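PDB 2EIG: lectin from Lotus tetragonolobus, which probably recognises L-fucose-bearing sugars, as a tetrameric legume seed lectin that holds calcium and manganese ions. Local coordinates for residues A43-P48 against V200-S205; L86-T91 against V195-V200. One frame throughout, in Å; residues are numbered along the deposited sequence.

Contact 1: A43-P48 against V200-S205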
loop_
_atom_site.group_PDB
_atom_site.type_symbol
_atom_site.label_atom_id
_atom_site.label_comp_id
_atom_site.label_asym_id
_atom_site.label_seq_id
_atom_site.Cartn_x
_atom_site.Cartn_y
_atom_site.Cartn_z
ATOM N N ALA A 43 23.134 -18.802 2.052
ATOM C CA ALA A 43 22.625 -20.062 1.516
ATOM C C ALA A 43 21.568 -19.628 0.518
ATOM O O ALA A 43 20.507 -19.073 0.892
ATOM C CB ALA A 43 22.011 -20.927 2.615
ATOM N N LEU A 44 21.879 -19.830 -0.753
ATOM C CA LEU A 44 21.017 -19.331 -1.829
ATOM C C LEU A 44 20.419 -20.499 -2.560
ATOM O O LEU A 44 21.094 -21.514 -2.775
ATOM C CB LEU A 44 21.844 -18.512 -2.823
ATOM C CG LEU A 44 22.694 -17.383 -2.201
ATOM C CD1 LEU A 44 23.319 -16.601 -3.339
ATOM C CD2 LEU A 44 21.860 -16.448 -1.319
ATOM N N TYR A 45 19.186 -20.348 -3.016
ATOM C CA TYR A 45 18.701 -21.252 -4.021
ATOM C C TYR A 45 19.682 -21.176 -5.219
ATOM O O TYR A 45 20.097 -20.088 -5.630
ATOM C CB TYR A 45 17.266 -20.934 -4.425
ATOM C CG TYR A 45 16.694 -21.909 -5.412
ATOM C CD1 TYR A 45 16.605 -23.290 -5.102
ATOM C CD2 TYR A 45 16.202 -21.458 -6.646
ATOM C CE1 TYR A 45 16.064 -24.182 -6.013
ATOM C CE2 TYR A 45 15.646 -22.360 -7.577
ATOM C CZ TYR A 45 15.604 -23.704 -7.249
ATOM O OH TYR A 45 15.057 -24.587 -8.118
ATOM N N ALA A 46 20.055 -22.336 -5.771
ATOM C CA ALA A 46 21.125 -22.334 -6.776
ATOM C C ALA A 46 20.730 -21.968 -8.215
ATOM O O ALA A 46 21.557 -22.055 -9.110
ATOM C CB ALA A 46 21.885 -23.659 -6.736
ATOM N N THR A 47 19.485 -21.574 -8.451
ATOM C CA THR A 47 19.061 -21.199 -9.798
ATOM C C THR A 47 18.593 -19.787 -9.768
ATOM O O THR A 47 17.868 -19.410 -8.824
ATOM C CB THR A 47 17.900 -22.119 -10.310
ATOM O OG1 THR A 47 18.178 -23.483 -9.966
ATOM C CG2 THR A 47 17.676 -21.984 -11.861
ATOM N N PRO A 48 18.932 -18.991 -10.805
ATOM C CA PRO A 48 18.449 -17.607 -10.755
ATOM C C PRO A 48 16.942 -17.624 -10.668
ATOM O O PRO A 48 16.290 -18.531 -11.220
ATOM C CB PRO A 48 18.895 -17.031 -12.106
ATOM C CG PRO A 48 20.063 -17.837 -12.486
ATOM C CD PRO A 48 19.729 -19.230 -12.029
ATOM N N VAL A 200 17.305 -12.875 -9.795
ATOM C CA VAL A 200 17.851 -12.680 -8.464
ATOM C C VAL A 200 18.178 -14.020 -7.818
ATOM O O VAL A 200 17.739 -15.067 -8.270
ATOM C CB VAL A 200 16.888 -11.834 -7.561
ATOM C CG1 VAL A 200 16.685 -10.426 -8.135
ATOM C CG2 VAL A 200 15.531 -12.519 -7.379
ATOM N N SER A 201 18.985 -13.980 -6.765
ATOM C CA SER A 201 19.039 -15.099 -5.878
ATOM C C SER A 201 17.935 -14.862 -4.893
ATOM O O SER A 201 17.499 -13.712 -4.652
ATOM C CB SER A 201 20.395 -15.179 -5.191
ATOM O OG SER A 201 20.641 -13.974 -4.463
ATOM N N VAL A 202 17.410 -15.981 -4.401
ATOM C CA VAL A 202 16.624 -15.997 -3.161
ATOM C C VAL A 202 17.409 -16.865 -2.236
ATOM O O VAL A 202 18.085 -17.848 -2.670
ATOM C CB VAL A 202 15.162 -16.515 -3.353
ATOM C CG1 VAL A 202 14.450 -15.568 -4.283
ATOM C CG2 VAL A 202 15.138 -17.985 -3.943
ATOM N N GLY A 203 17.333 -16.507 -0.964
ATOM C CA GLY A 203 18.008 -17.242 0.057
ATOM C C GLY A 203 18.207 -16.460 1.329
ATOM O O GLY A 203 17.459 -15.545 1.678
ATOM N N PHE A 204 19.224 -16.871 2.062
ATOM C CA PHE A 204 19.411 -16.386 3.415
ATOM C C PHE A 204 20.811 -15.894 3.592
ATOM O O PHE A 204 21.738 -16.399 2.972
ATOM C CB PHE A 204 19.157 -17.507 4.430
ATOM C CG PHE A 204 17.810 -18.124 4.309
ATOM C CD1 PHE A 204 17.635 -19.291 3.542
ATOM C CD2 PHE A 204 16.696 -17.555 4.965
ATOM C CE1 PHE A 204 16.375 -19.867 3.433
ATOM C CE2 PHE A 204 15.418 -18.150 4.848
ATOM C CZ PHE A 204 15.279 -19.316 4.077
ATOM N N SER A 205 20.942 -14.898 4.457
ATOM C CA SER A 205 22.210 -14.433 4.897
ATOM C C SER A 205 22.145 -14.301 6.403
ATOM O O SER A 205 21.123 -13.881 6.960
ATOM C CB SER A 205 22.517 -13.069 4.258
ATOM O OG SER A 205 23.721 -12.595 4.765
HETATM O O HOH W 1 18.353 -18.309 -6.173
#
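Two groups of the facing strand converge on Ala43 O: Phe204 N donates a 2.8 Å hydrogen bond to it, and Gly203 CA lies 3.2 Å from it in a CA-H...O contact. Ala43 N in turn donates to Phe204 O, closing the ring of a hydrogen-bonded antiparallel pair. Val202 O repeats the pattern with Tyr45 N at 2.8 Å, the donor nitrogen lying nearly in line with the C=O bond, while Leu44 CA approaches the same oxygen. Gly203 suits the non-hydrogen-bonded place opposite Leu44: the CA atoms of Leu44 and Gly203 approach to 4.1 Å, and glycine has no CB to collide with Ala43 O and Leu44 CA. Leu44 instead reaches on to Ser201, its CD1 methyl resting 3.7 Å from Ser201 CB, and also packs on Phe85.

On the other face Tyr45 CB lies 3.7 Å from Val202 CG2. With CG anti to the backbone N (chi1 -176°), the tyrosine ring then runs away from 200-205 and stacks with Phe3. Phe204, on the same side, meets Trp221 and Phe66 edge-to-face, so aromatic side chains pack between this sheet and the opposite one, which includes strands 2-5, 61-72 and 214-226.

Past Tyr45 the strands part, and a water bridges them: it donates to Tyr45 O and Thr47 O and accepts from Val202 N at 3.1 Å. One water thus stands in for direct bonds and keeps the buried amide of Val202 paired, before direct bonding resumes between Val200 and Val49 in this legume lectin jelly roll.

Contact 2: L86-T91 against V195-V200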
loop_
_atom_site.group_PDB
_atom_site.type_symbol
_atom_site.label_atom_id
_atom_site.label_comp_id
_atom_site.label_asym_id
_atom_site.label_seq_id
_atom_site.Cartn_x
_atom_site.Cartn_y
_atom_site.Cartn_z
ATOM N N LEU A 86 16.423 -11.212 -1.436
ATOM C CA LEU A 86 16.616 -11.161 -2.863
ATOM C C LEU A 86 17.742 -10.197 -3.161
ATOM O O LEU A 86 17.808 -9.055 -2.595
ATOM C CB LEU A 86 15.366 -10.615 -3.562
ATOM C CG LEU A 86 14.179 -11.569 -3.705
ATOM C CD1 LEU A 86 13.662 -11.960 -2.336
ATOM C CD2 LEU A 86 13.066 -10.837 -4.471
ATOM N N ALA A 87 18.615 -10.633 -4.046
ATOM C CA ALA A 87 19.757 -9.828 -4.492
ATOM C C ALA A 87 20.067 -10.167 -5.965
ATOM O O ALA A 87 19.761 -11.282 -6.409
ATOM C CB ALA A 87 20.933 -10.068 -3.632
ATOM N N PRO A 88 20.697 -9.221 -6.696
ATOM C CA PRO A 88 21.068 -9.447 -8.057
ATOM C C PRO A 88 21.742 -10.778 -8.182
ATOM O O PRO A 88 22.663 -11.114 -7.427
ATOM C CB PRO A 88 22.082 -8.306 -8.330
ATOM C CG PRO A 88 21.481 -7.189 -7.574
ATOM C CD PRO A 88 21.157 -7.886 -6.254
ATOM N N TRP A 89 21.267 -11.574 -9.116
ATOM C CA TRP A 89 21.968 -12.830 -9.376
ATOM C C TRP A 89 23.463 -12.557 -9.716
ATOM O O TRP A 89 23.790 -11.609 -10.427
ATOM C CB TRP A 89 21.250 -13.678 -10.419
ATOM C CG TRP A 89 21.948 -14.977 -10.591
ATOM C CD1 TRP A 89 22.865 -15.293 -11.560
ATOM C CD2 TRP A 89 21.846 -16.128 -9.732
ATOM N NE1 TRP A 89 23.314 -16.582 -11.375
ATOM C CE2 TRP A 89 22.703 -17.120 -10.265
ATOM C CE3 TRP A 89 21.122 -16.413 -8.553
ATOM C CZ2 TRP A 89 22.836 -18.395 -9.664
ATOM C CZ3 TRP A 89 21.243 -17.672 -7.984
ATOM C CH2 TRP A 89 22.069 -18.654 -8.552
ATOM N N GLY A 90 24.352 -13.373 -9.165
ATOM C CA GLY A 90 25.770 -13.098 -9.216
ATOM C C GLY A 90 26.262 -12.343 -7.977
ATOM O O GLY A 90 27.452 -12.062 -7.909
ATOM N N THR A 91 25.339 -11.983 -7.048
ATOM C CA THR A 91 25.588 -11.573 -5.615
ATOM C C THR A 91 26.778 -12.420 -5.079
ATOM O O THR A 91 26.802 -13.631 -5.278
ATOM C CB THR A 91 24.163 -11.683 -4.605
ATOM O OG1 THR A 91 24.389 -12.203 -3.267
ATOM C CG2 THR A 91 23.031 -12.565 -5.131
ATOM N N VAL A 195 13.977 -1.868 -7.892
ATOM C CA VAL A 195 15.152 -2.044 -7.053
ATOM C C VAL A 195 16.032 -3.216 -7.415
ATOM O O VAL A 195 17.138 -3.296 -6.940
ATOM C CB VAL A 195 14.794 -2.062 -5.552
ATOM C CG1 VAL A 195 14.364 -0.644 -5.109
ATOM C CG2 VAL A 195 13.700 -3.115 -5.244
ATOM N N LEU A 196 15.558 -4.130 -8.260
ATOM C CA LEU A 196 16.333 -5.334 -8.494
ATOM C C LEU A 196 16.367 -5.646 -9.988
ATOM O O LEU A 196 15.455 -5.233 -10.712
ATOM C CB LEU A 196 15.695 -6.522 -7.749
ATOM C CG LEU A 196 15.958 -6.604 -6.244
ATOM C CD1 LEU A 196 15.047 -7.607 -5.586
ATOM C CD2 LEU A 196 17.410 -6.904 -5.958
ATOM N N PRO A 197 17.388 -6.405 -10.445
ATOM C CA PRO A 197 17.399 -6.811 -11.845
ATOM C C PRO A 197 16.489 -7.986 -12.058
ATOM O O PRO A 197 15.824 -8.449 -11.121
ATOM C CB PRO A 197 18.886 -7.208 -12.098
ATOM C CG PRO A 197 19.302 -7.766 -10.815
ATOM C CD PRO A 197 18.574 -6.904 -9.737
ATOM N N GLU A 198 16.439 -8.483 -13.287
ATOM C CA GLU A 198 15.358 -9.368 -13.652
ATOM C C GLU A 198 15.584 -10.824 -13.171
ATOM O O GLU A 198 14.695 -11.646 -13.264
ATOM C CB GLU A 198 15.147 -9.286 -15.161
ATOM C CG GLU A 198 16.325 -9.843 -15.941
ATOM C CD GLU A 198 16.282 -9.354 -17.387
ATOM O OE1 GLU A 198 15.828 -10.143 -18.246
ATOM O OE2 GLU A 198 16.662 -8.186 -17.636
ATOM N N LYS A 199 16.790 -11.117 -12.688
ATOM C CA LYS A 199 17.120 -12.442 -12.162
ATOM C C LYS A 199 17.738 -12.155 -10.816
ATOM O O LYS A 199 18.521 -11.242 -10.690
ATOM C CB LYS A 199 18.136 -13.221 -13.036
ATOM C CG LYS A 199 17.591 -13.683 -14.394
ATOM C CD LYS A 199 18.698 -14.386 -15.167
ATOM C CE LYS A 199 18.350 -14.453 -16.671
ATOM N NZ LYS A 199 16.881 -14.715 -16.900
ATOM N N VAL A 200 17.305 -12.875 -9.795
ATOM C CA VAL A 200 17.851 -12.680 -8.464
ATOM C C VAL A 200 18.178 -14.020 -7.818
ATOM O O VAL A 200 17.739 -15.067 -8.270
ATOM C CB VAL A 200 16.888 -11.834 -7.561
ATOM C CG1 VAL A 200 16.685 -10.426 -8.135
ATOM C CG2 VAL A 200 15.531 -12.519 -7.379
#
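Pro88 meets Pro197 and Leu196 carbon by carbon. Its CB lies 3.8 Å from Pro197 CG; CG comes to 3.6 Å from Pro197 CD; and CD turns to the Leu196 CD2 methyl. The side chains of Pro88 and Pro197 cross at about a right angle. Rigid, apolar and without N-H groups, they make a suitable seam where a strand end meets a loop.

Leucines continue the apolar surface inward. Leu196 CD1 touches Leu86 CB at 3.6 Å, while its other methyl serves Pro88, so the fork of this one side chain spans both residues. Leu86 CG meets Val200 CG2, and the compact, beta-branched valine also brings its CB to 3.1 Å from Ala87 O, a short contact that shows how tightly the strands are pressed together here.

A single hydrogen bond joins the two segments, from Trp89 N to Lys199 O at 3.2 Å. The N-H aims straight (167°), but it approaches from above the carbonyl plane, a long bond at the fraying end of the strand pair. Chi1 near 180° (-177°) sends the indole of Trp89 opposite its own backbone N and past the backbone of Val200, with CE3 3.7 Å from Val200 O, and on to Pro48. Behind it the chain reverses in a type II turn from Pro88 to Thr91; Gly90 fits the third position, where phi is positive.

The short helix 192-195 delivers 195-200 to the sheet: Leu196 packs on Val115 of strand 115-120 and on Ile51, and Val195 touches Ser145 of the second subunit. From Lys199 the chain enters strand 199-208, which runs between strands 81-88 and 39-50.

Contacts 1 and 2 occupy the two edges of strand 199-208, with strand 39-50 along one and strand 81-88 along the other; their centres are 10 Å apart and they share Val200. Contact 2 is nested within the chain loop that contact 1 closes. Ser201 N, 2.8 Å from Ala87 O in a probable hydrogen bond, ties them through the sheet, and Pro48 CG on Trp89 CE2 at 3.5 Å ties them across the strand end. Strand 81-88 is followed in the sheet by 115-120, which carries Glu118 of the manganese site and Asp120, shared by both metals. The side chain of Phe204 is about 13 Å from a bound NAG, which at Asn4 is probably an N-linked glycan.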